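PDB 3AKB: putative calcium binding protein from Streptomyces coelicolor, which binds calcium ions in EF-hand loops and probably takes part in calcium-mediated regulation. Local coordinates for residues I6-T11 with A159-V164; R91-A96 with E153-F158. The protein carries 2 engineered substitutions. One frame throughout, in Å; residues are numbered along the deposited sequence.

Contact 1 of 2, residues I6-T11 with A159-V164; sequences IAARFT and ARYFTV
Ile6 meets Val164 first: CG1 of Ile6 lies 3.9 Å from CG1 of Val164, the two side chains crossing at about a right angle. A turn later Arg9 carries most of the contact, an example of an arginine that reads both the backbone and the ring of one residue. NE of Arg9 donates to the carbonyl O of Tyr161 at 2.7 Å, almost straight at 174° and with the acceptor in the plane of the guanidinium. A weak second bond runs from NH2 of Arg9 to the same oxygen at 3.4 Å. Meanwhile the guanidinium lies flat on the Tyr161 ring, planes 16° apart and centres 4.5 Å apart, as an off-centre cation-pi stack. The bend at chi2 (71°) turns the chain across the gap, and CD also rests over the tyrosine face. On its way CG of Arg9 passes 3.6 Å from CD1 of Phe162, while CD comes 3.7 Å from CG2 of Val164. Water 1 accepts from NH2 of Arg9 and donates to O of Arg160 at 2.7 Å, while NH1 bonds to Arg5 O, so all three nitrogens are engaged. Arg9 thus meets the last carbonyls of helix 151-161, O of Tyr161 directly and O of Arg160 through the water, just where Phe162 is the first residue to leave helical geometry. The hydroxyl of Tyr161 is hydrogen-bonded to Thr12. Around this join of the first and last helices, Phe162 stacks on Phe13, Ile6 packs on Val78 and Val82 of helix 74-87, and Val164 O accepts from Arg86 of that same helix.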
ATOM      1  N   ILE A   6       2.790  -1.656  15.514  1.00 15.30           N
ATOM      2  CA  ILE A   6       3.980  -1.393  14.679  1.00 15.39           C
ATOM      3  C   ILE A   6       4.312  -2.578  13.776  1.00 14.99           C
ATOM      4  O   ILE A   6       4.518  -2.415  12.557  1.00 14.21           O
ATOM      5  CB  ILE A   6       5.215  -1.002  15.537  1.00 15.42           C
ATOM      6  CG1 ILE A   6       4.959   0.315  16.261  1.00 16.39           C
ATOM      7  CG2 ILE A   6       6.476  -0.927  14.679  1.00 15.68           C
ATOM      8  CD1 ILE A   6       6.035   0.689  17.277  1.00 16.93           C
ATOM      9  N   ALA A   7       4.345  -3.767  14.362  1.00 14.79           N
ATOM     10  CA  ALA A   7       4.667  -4.998  13.625  1.00 14.40           C
ATOM     11  C   ALA A   7       3.712  -5.236  12.445  1.00 14.68           C
ATOM     12  O   ALA A   7       4.133  -5.701  11.377  1.00 15.34           O
ATOM     13  CB  ALA A   7       4.666  -6.187  14.556  1.00 15.83           C
ATOM     14  N   ALA A   8       2.433  -4.917  12.631  1.00 13.76           N
ATOM     15  CA  ALA A   8       1.446  -5.022  11.573  1.00 14.16           C
ATOM     16  C   ALA A   8       1.775  -4.114  10.380  1.00 13.20           C
ATOM     17  O   ALA A   8       1.619  -4.519   9.225  1.00 13.27           O
ATOM     18  CB  ALA A   8       0.042  -4.721  12.118  1.00 13.75           C
ATOM     19  N   ARG A   9       2.205  -2.885  10.656  1.00 12.32           N
ATOM     20  CA  ARG A   9       2.572  -1.952   9.592  1.00 11.42           C
ATOM     21  C   ARG A   9       3.824  -2.431   8.869  1.00 11.38           C
ATOM     22  O   ARG A   9       3.900  -2.372   7.641  1.00 11.40           O
ATOM     23  CB  ARG A   9       2.727  -0.519  10.140  1.00 10.81           C
ATOM     24  CG  ARG A   9       1.409   0.289  10.236  1.00 12.79           C
ATOM     25  CD  ARG A   9       0.533  -0.242  11.343  1.00 15.27           C
ATOM     26  NE  ARG A   9      -0.705   0.515  11.508  1.00 11.86           N
ATOM     27  CZ  ARG A   9      -1.597   0.228  12.454  1.00 14.40           C
ATOM     28  NH1 ARG A   9      -1.360  -0.782  13.278  1.00 13.79           N
ATOM     29  NH2 ARG A   9      -2.738   0.918  12.538  1.00 14.66           N
ATOM     30  N   PHE A  10       4.793  -2.924   9.626  1.00 11.48           N
ATOM     31  CA  PHE A  10       5.989  -3.496   9.022  1.00 11.24           C
ATOM     32  C   PHE A  10       5.663  -4.654   8.086  1.00 11.66           C
ATOM     33  O   PHE A  10       6.196  -4.727   6.976  1.00 12.04           O
ATOM     34  CB  PHE A  10       7.000  -3.945  10.089  1.00 10.96           C
ATOM     35  CG  PHE A  10       8.312  -4.426   9.508  1.00 10.92           C
ATOM     36  CD1 PHE A  10       9.268  -3.505   9.098  1.00 11.67           C
ATOM     37  CD2 PHE A  10       8.575  -5.773   9.365  1.00 12.44           C
ATOM     38  CE1 PHE A  10      10.480  -3.935   8.534  1.00 11.79           C
ATOM     39  CE2 PHE A  10       9.785  -6.211   8.799  1.00 12.57           C
ATOM     40  CZ  PHE A  10      10.732  -5.275   8.395  1.00 11.65           C
ATOM     41  N   THR A  11       4.831  -5.578   8.551  1.00 12.05           N
ATOM     42  CA  THR A  11       4.414  -6.738   7.774  1.00 12.88           C
ATOM     43  C   THR A  11       3.743  -6.337   6.455  1.00 12.37           C
ATOM     44  O   THR A  11       3.948  -6.997   5.427  1.00 12.45           O
ATOM     45  CB  THR A  11       3.469  -7.647   8.612  1.00 14.07           C
ATOM     46  OG1 THR A  11       4.149  -8.099   9.793  1.00 17.50           O
ATOM     47  CG2 THR A  11       3.007  -8.873   7.818  1.00 15.32           C
ATOM     48  N   ALA A 159      -2.919   7.159   4.828  1.00 12.88           N
ATOM     49  CA  ALA A 159      -2.259   8.086   5.762  1.00 13.96           C
ATOM     50  C   ALA A 159      -2.543   7.697   7.221  1.00 13.96           C
ATOM     51  O   ALA A 159      -1.634   7.683   8.066  1.00 14.48           O
ATOM     52  CB  ALA A 159      -2.713   9.514   5.507  1.00 14.12           C
ATOM     53  N   ARG A 160      -3.803   7.379   7.515  1.00 14.95           N
ATOM     54  CA  ARG A 160      -4.216   6.970   8.854  1.00 16.09           C
ATOM     55  C   ARG A 160      -3.635   5.613   9.262  1.00 15.08           C
ATOM     56  O   ARG A 160      -3.148   5.443  10.393  1.00 15.21           O
ATOM     57  CB  ARG A 160      -5.746   6.917   8.959  1.00 16.64           C
ATOM     58  CG  ARG A 160      -6.446   8.268   9.053  1.00 18.44           C
ATOM     59  CD  ARG A 160      -7.972   8.107   9.079  1.00 20.26           C
ATOM     60  NE  ARG A 160      -8.478   7.506   7.841  1.00 26.19           N
ATOM     61  CZ  ARG A 160      -9.741   7.589   7.422  1.00 27.47           C
ATOM     62  NH1 ARG A 160     -10.650   8.229   8.151  1.00 28.45           N
ATOM     63  NH2 ARG A 160     -10.106   7.023   6.284  1.00 28.40           N
ATOM     64  N   TYR A 161      -3.702   4.626   8.365  1.00 13.83           N
ATOM     65  CA  TYR A 161      -3.189   3.293   8.692  1.00 14.00           C
ATOM     66  C   TYR A 161      -1.698   3.340   9.061  1.00 14.07           C
ATOM     67  O   TYR A 161      -1.280   2.636   9.989  1.00 15.00           O
ATOM     68  CB  TYR A 161      -3.422   2.292   7.549  1.00 14.58           C
ATOM     69  CG  TYR A 161      -2.825   0.932   7.818  1.00 13.85           C
ATOM     70  CD1 TYR A 161      -3.389   0.065   8.746  1.00 16.50           C
ATOM     71  CD2 TYR A 161      -1.668   0.525   7.159  1.00 13.99           C
ATOM     72  CE1 TYR A 161      -2.809  -1.189   9.000  1.00 13.15           C
ATOM     73  CE2 TYR A 161      -1.094  -0.738   7.399  1.00 14.16           C
ATOM     74  CZ  TYR A 161      -1.662  -1.567   8.323  1.00 15.50           C
ATOM     75  OH  TYR A 161      -1.090  -2.798   8.558  1.00 17.56           O
ATOM     76  N   PHE A 162      -0.914   4.170   8.366  1.00 14.22           N
ATOM     77  CA  PHE A 162       0.528   4.272   8.667  1.00 13.79           C
ATOM     78  C   PHE A 162       0.885   5.313   9.768  1.00 14.86           C
ATOM     79  O   PHE A 162       2.072   5.627  10.020  1.00 15.35           O
ATOM     80  CB  PHE A 162       1.362   4.380   7.377  1.00 13.53           C
ATOM     81  CG  PHE A 162       1.394   3.086   6.581  1.00 12.78           C
ATOM     82  CD1 PHE A 162       2.057   1.975   7.090  1.00 13.14           C
ATOM     83  CD2 PHE A 162       0.698   2.953   5.378  1.00 12.31           C
ATOM     84  CE1 PHE A 162       2.076   0.755   6.390  1.00 14.59           C
ATOM     85  CE2 PHE A 162       0.723   1.747   4.667  1.00 12.39           C
ATOM     86  CZ  PHE A 162       1.402   0.644   5.181  1.00 14.11           C
ATOM     87  N   THR A 163      -0.169   5.812  10.424  1.00 15.28           N
ATOM     88  CA  THR A 163      -0.051   6.577  11.655  1.00 15.89           C
ATOM     89  C   THR A 163      -0.331   5.627  12.808  1.00 16.03           C
ATOM     90  O   THR A 163      -1.486   5.419  13.215  1.00 16.60           O
ATOM     91  CB  THR A 163      -1.046   7.746  11.668  1.00 15.83           C
ATOM     92  OG1 THR A 163      -0.803   8.582  10.535  1.00 17.37           O
ATOM     93  CG2 THR A 163      -0.905   8.576  12.945  1.00 16.69           C
ATOM     94  N   VAL A 164       0.725   5.018  13.325  1.00 16.23           N
ATOM     95  CA  VAL A 164       0.562   4.058  14.395  1.00 16.87           C
ATOM     96  C   VAL A 164       0.262   4.854  15.672  1.00 17.49           C
ATOM     97  O   VAL A 164       1.112   5.603  16.149  1.00 17.34           O
ATOM     98  CB  VAL A 164       1.821   3.199  14.574  1.00 16.63           C
ATOM     99  CG1 VAL A 164       1.590   2.212  15.690  1.00 18.05           C
ATOM    100  CG2 VAL A 164       2.175   2.479  13.256  1.00 18.26           C
TER
HETATM  101  O   HOH W   1      -4.184   3.469  11.952  1.00 23.98           O

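Contact 2 of 2, residues R91-A96 with E153-F158. Engineered in segment 91-96: Met95 (natural residue Ile). With CA (calcium ion), chain I.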
ATOM      1  N   ARG A  91       2.147  13.817   4.197  1.00 16.27           N
ATOM      2  CA  ARG A  91       3.264  13.906   3.257  1.00 16.47           C
ATOM      3  C   ARG A  91       3.656  12.509   2.752  1.00 16.06           C
ATOM      4  O   ARG A  91       3.903  12.308   1.556  1.00 15.70           O
ATOM      5  CB  ARG A  91       4.457  14.623   3.898  1.00 17.71           C
ATOM      6  CG  ARG A  91       4.446  16.147   3.715  1.00 19.98           C
ATOM      7  CD  ARG A  91       5.879  16.663   3.615  1.00 24.64           C
ATOM      8  NE  ARG A  91       6.378  17.022   4.925  1.00 26.35           N
ATOM      9  CZ  ARG A  91       7.647  17.274   5.229  1.00 24.43           C
ATOM     10  NH1 ARG A  91       8.613  17.209   4.316  1.00 20.12           N
ATOM     11  NH2 ARG A  91       7.946  17.587   6.477  1.00 24.99           N
ATOM     12  N   PHE A  92       3.691  11.537   3.658  1.00 14.98           N
ATOM     13  CA  PHE A  92       3.995  10.175   3.228  1.00 13.93           C
ATOM     14  C   PHE A  92       2.915   9.646   2.282  1.00 13.72           C
ATOM     15  O   PHE A  92       3.229   9.079   1.238  1.00 12.64           O
ATOM     16  CB  PHE A  92       4.180   9.225   4.403  1.00 13.61           C
ATOM     17  CG  PHE A  92       4.541   7.817   3.978  1.00 14.09           C
ATOM     18  CD1 PHE A  92       5.745   7.553   3.340  1.00 15.60           C
ATOM     19  CD2 PHE A  92       3.681   6.769   4.229  1.00 13.61           C
ATOM     20  CE1 PHE A  92       6.082   6.246   2.962  1.00 13.89           C
ATOM     21  CE2 PHE A  92       4.019   5.443   3.852  1.00 13.33           C
ATOM     22  CZ  PHE A  92       5.217   5.198   3.201  1.00 14.41           C
ATOM     23  N   ALA A  93       1.644   9.862   2.638  1.00 13.21           N
ATOM     24  CA  ALA A  93       0.527   9.446   1.778  1.00 13.19           C
ATOM     25  C   ALA A  93       0.601  10.075   0.394  1.00 13.16           C
ATOM     26  O   ALA A  93       0.246   9.420  -0.594  1.00 13.28           O
ATOM     27  CB  ALA A  93      -0.802   9.759   2.434  1.00 12.68           C
ATOM     28  N   GLU A  94       1.058  11.329   0.306  1.00 13.13           N
ATOM     29  CA  GLU A  94       1.305  11.929  -0.992  1.00 13.10           C
ATOM     30  C   GLU A  94       2.376  11.209  -1.805  1.00 12.88           C
ATOM     31  O   GLU A  94       2.265  11.145  -3.034  1.00 12.87           O
ATOM     32  CB  GLU A  94       1.616  13.432  -0.898  1.00 13.73           C
ATOM     33  CG  GLU A  94       0.433  14.288  -0.473  1.00 14.51           C
ATOM     34  CD  GLU A  94      -0.812  14.119  -1.360  1.00 15.28           C
ATOM     35  OE1 GLU A  94      -0.666  14.058  -2.601  1.00 15.42           O
ATOM     36  OE2 GLU A  94      -1.930  14.025  -0.799  1.00 19.19           O
ATOM     37  N   MET A  95       3.407  10.677  -1.147  1.00 12.27           N
ATOM     38  CA  MET A  95       4.440   9.897  -1.867  1.00 12.31           C
ATOM     39  C   MET A  95       3.841   8.598  -2.414  1.00 11.41           C
ATOM     40  O   MET A  95       4.318   8.064  -3.423  1.00 11.57           O
ATOM     41  CB  MET A  95       5.652   9.615  -0.967  1.00 13.80           C
ATOM     42  CG  MET A  95       6.369  10.883  -0.518  1.00 15.97           C
ATOM     43  SD  MET A  95       7.522  11.522  -1.757  1.00 15.80           S
ATOM     44  CE  MET A  95       8.960  10.453  -1.694  1.00 17.67           C
ATOM     45  N   ALA A  96       2.773   8.131  -1.765  1.00 10.48           N
ATOM     46  CA  ALA A  96       2.026   6.931  -2.221  1.00  9.66           C
ATOM     47  C   ALA A  96       0.948   7.193  -3.259  1.00 10.12           C
ATOM     48  O   ALA A  96       0.388   6.231  -3.828  1.00  9.55           O
ATOM     49  CB  ALA A  96       1.392   6.208  -1.047  1.00 10.60           C
ATOM     50  N   GLU A 153     -11.077   8.440  -0.759  1.00 11.76           N
ATOM     51  CA  GLU A 153     -11.263   7.524   0.375  1.00 12.13           C
ATOM     52  C   GLU A 153      -9.955   6.819   0.728  1.00 12.92           C
ATOM     53  O   GLU A 153      -9.570   6.780   1.902  1.00 14.67           O
ATOM     54  CB  GLU A 153     -12.412   6.530   0.108  1.00 11.24           C
ATOM     55  CG  GLU A 153     -13.804   7.239   0.126  1.00 10.99           C
ATOM     56  CD  GLU A 153     -14.962   6.437  -0.445  1.00 12.90           C
ATOM     57  OE1 GLU A 153     -14.746   5.622  -1.357  1.00 13.31           O
ATOM     58  OE2 GLU A 153     -16.137   6.627  -0.010  1.00 13.50           O
ATOM     59  N   ILE A 154      -9.243   6.291  -0.272  1.00 12.13           N
ATOM     60  CA  ILE A 154      -8.050   5.504   0.037  1.00 12.86           C
ATOM     61  C   ILE A 154      -6.819   6.304   0.459  1.00 11.90           C
ATOM     62  O   ILE A 154      -6.032   5.813   1.263  1.00 11.78           O
ATOM     63  CB  ILE A 154      -7.704   4.458  -1.054  1.00 12.79           C
ATOM     64  CG1 ILE A 154      -7.212   5.091  -2.363  1.00 12.67           C
ATOM     65  CG2 ILE A 154      -8.894   3.558  -1.337  1.00 14.46           C
ATOM     66  CD1 ILE A 154      -6.680   4.039  -3.349  1.00 14.09           C
ATOM     67  N   VAL A 155      -6.627   7.509  -0.070  1.00 11.59           N
ATOM     68  CA  VAL A 155      -5.404   8.213   0.295  1.00 12.04           C
ATOM     69  C   VAL A 155      -5.373   8.598   1.783  1.00 12.51           C
ATOM     70  O   VAL A 155      -4.407   8.277   2.467  1.00 11.83           O
ATOM     71  CB  VAL A 155      -5.048   9.374  -0.677  1.00 12.06           C
ATOM     72  CG1 VAL A 155      -3.778  10.095  -0.235  1.00 13.25           C
ATOM     73  CG2 VAL A 155      -4.856   8.817  -2.089  1.00 12.14           C
ATOM     74  N   PRO A 156      -6.451   9.231   2.312  1.00 13.08           N
ATOM     75  CA  PRO A 156      -6.433   9.476   3.769  1.00 13.57           C
ATOM     76  C   PRO A 156      -6.478   8.196   4.624  1.00 13.04           C
ATOM     77  O   PRO A 156      -5.903   8.163   5.714  1.00 13.90           O
ATOM     78  CB  PRO A 156      -7.690  10.323   4.005  1.00 14.29           C
ATOM     79  CG  PRO A 156      -8.546  10.075   2.862  1.00 15.26           C
ATOM     80  CD  PRO A 156      -7.655   9.803   1.681  1.00 13.56           C
ATOM     81  N   ALA A 157      -7.124   7.132   4.140  1.00 12.24           N
ATOM     82  CA  ALA A 157      -7.086   5.849   4.891  1.00 13.06           C
ATOM     83  C   ALA A 157      -5.657   5.298   4.968  1.00 13.51           C
ATOM     84  O   ALA A 157      -5.241   4.750   5.988  1.00 13.76           O
ATOM     85  CB  ALA A 157      -7.998   4.827   4.266  1.00 13.46           C
ATOM     86  N   PHE A 158      -4.910   5.451   3.879  1.00 12.38           N
ATOM     87  CA  PHE A 158      -3.530   5.007   3.833  1.00 12.03           C
ATOM     88  C   PHE A 158      -2.719   5.837   4.845  1.00 12.52           C
ATOM     89  O   PHE A 158      -1.976   5.267   5.649  1.00 12.12           O
ATOM     90  CB  PHE A 158      -3.013   5.155   2.395  1.00 11.67           C
ATOM     91  CG  PHE A 158      -1.563   4.779   2.211  1.00 12.19           C
ATOM     92  CD1 PHE A 158      -1.226   3.539   1.674  1.00 12.42           C
ATOM     93  CD2 PHE A 158      -0.538   5.686   2.526  1.00 13.02           C
ATOM     94  CE1 PHE A 158       0.112   3.180   1.510  1.00 11.49           C
ATOM     95  CE2 PHE A 158       0.804   5.342   2.345  1.00 14.13           C
ATOM     96  CZ  PHE A 158       1.123   4.095   1.828  1.00 10.89           C
TER
HETATM   97 CA    CA I 175     -17.421   5.453  -1.716  1.00 12.22          CA
HETATM   98  O   HOH W   2     -17.166   7.087  -3.257  1.00 14.79           O
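Ala96 presses its methyl onto the face of the Phe158 ring: its CB stands 3.9 Å from the ring centroid, a CH-pi contact offset toward the rim, and 3.5 Å from CE2 of Phe158. No hydrogen bond links segments 91-96 and 153-158; they meet through apolar and aromatic contacts. Phe158 holds CG anti to its own backbone nitrogen (chi1 178°), which sends the ring out toward helix 89-107. There CD2 faces CA and CB of Ala93, while CE2 comes 3.6 Å from CE2 of Phe92. The Phe92 and Phe158 rings are near parallel, at 27°, but slid so far apart (centroids 5.7 Å) that they hardly overlap, touching through their CE2 atoms. Small residues on one helix thus admit a large one from the other, and the segment axes approach to 9.1 Å at a crossing angle of 132°. Helix 151-161 is the exiting helix of an EF-hand, and Glu153 near its start closes the calcium loop with both carboxylate oxygens, OE1 at 2.7 Å and OE2 at 2.4 Å from the calcium ion; Asp142, Asp144, Asp146, Lys148 O and water 2 complete the site. With a leucine here in place of Phe158 there is no ring face, and the Ala96 methyl would probably lose its CH-pi partner and CE2 of Phe92 its aromatic neighbour. One turn toward the loop, CG1 of Val155 touches CB of Ala93 at 4.0 Å, just ahead of the kink where Pro156 has no N-H to give to the preceding turn. Behind Phe92, Leu56, Leu60 and Ile63 of helix 44-64 pack against its ring.

How the contacts relate
Helix 151-161 is common to both contacts, whose centres lie about 12 Å apart. Contact 2 uses the first part of that helix, beside the calcium loop, and contact 1 its last turn and the tail beyond. Along the chain the order is 6-11, 91-96, 153-158 and 159-164, so contact 1 joins the two ends of the chain and the more local pairing of contact 2 falls within its span. The two also touch directly, Ala159 CB lying 3.6 Å from Ala93 CB. One exiting EF-hand helix is thereby packed against both helix 2-13, which leads into the first calcium loop, and helix 89-107, so that the last EF-hand meets the first, far away in sequence, and the one just before it.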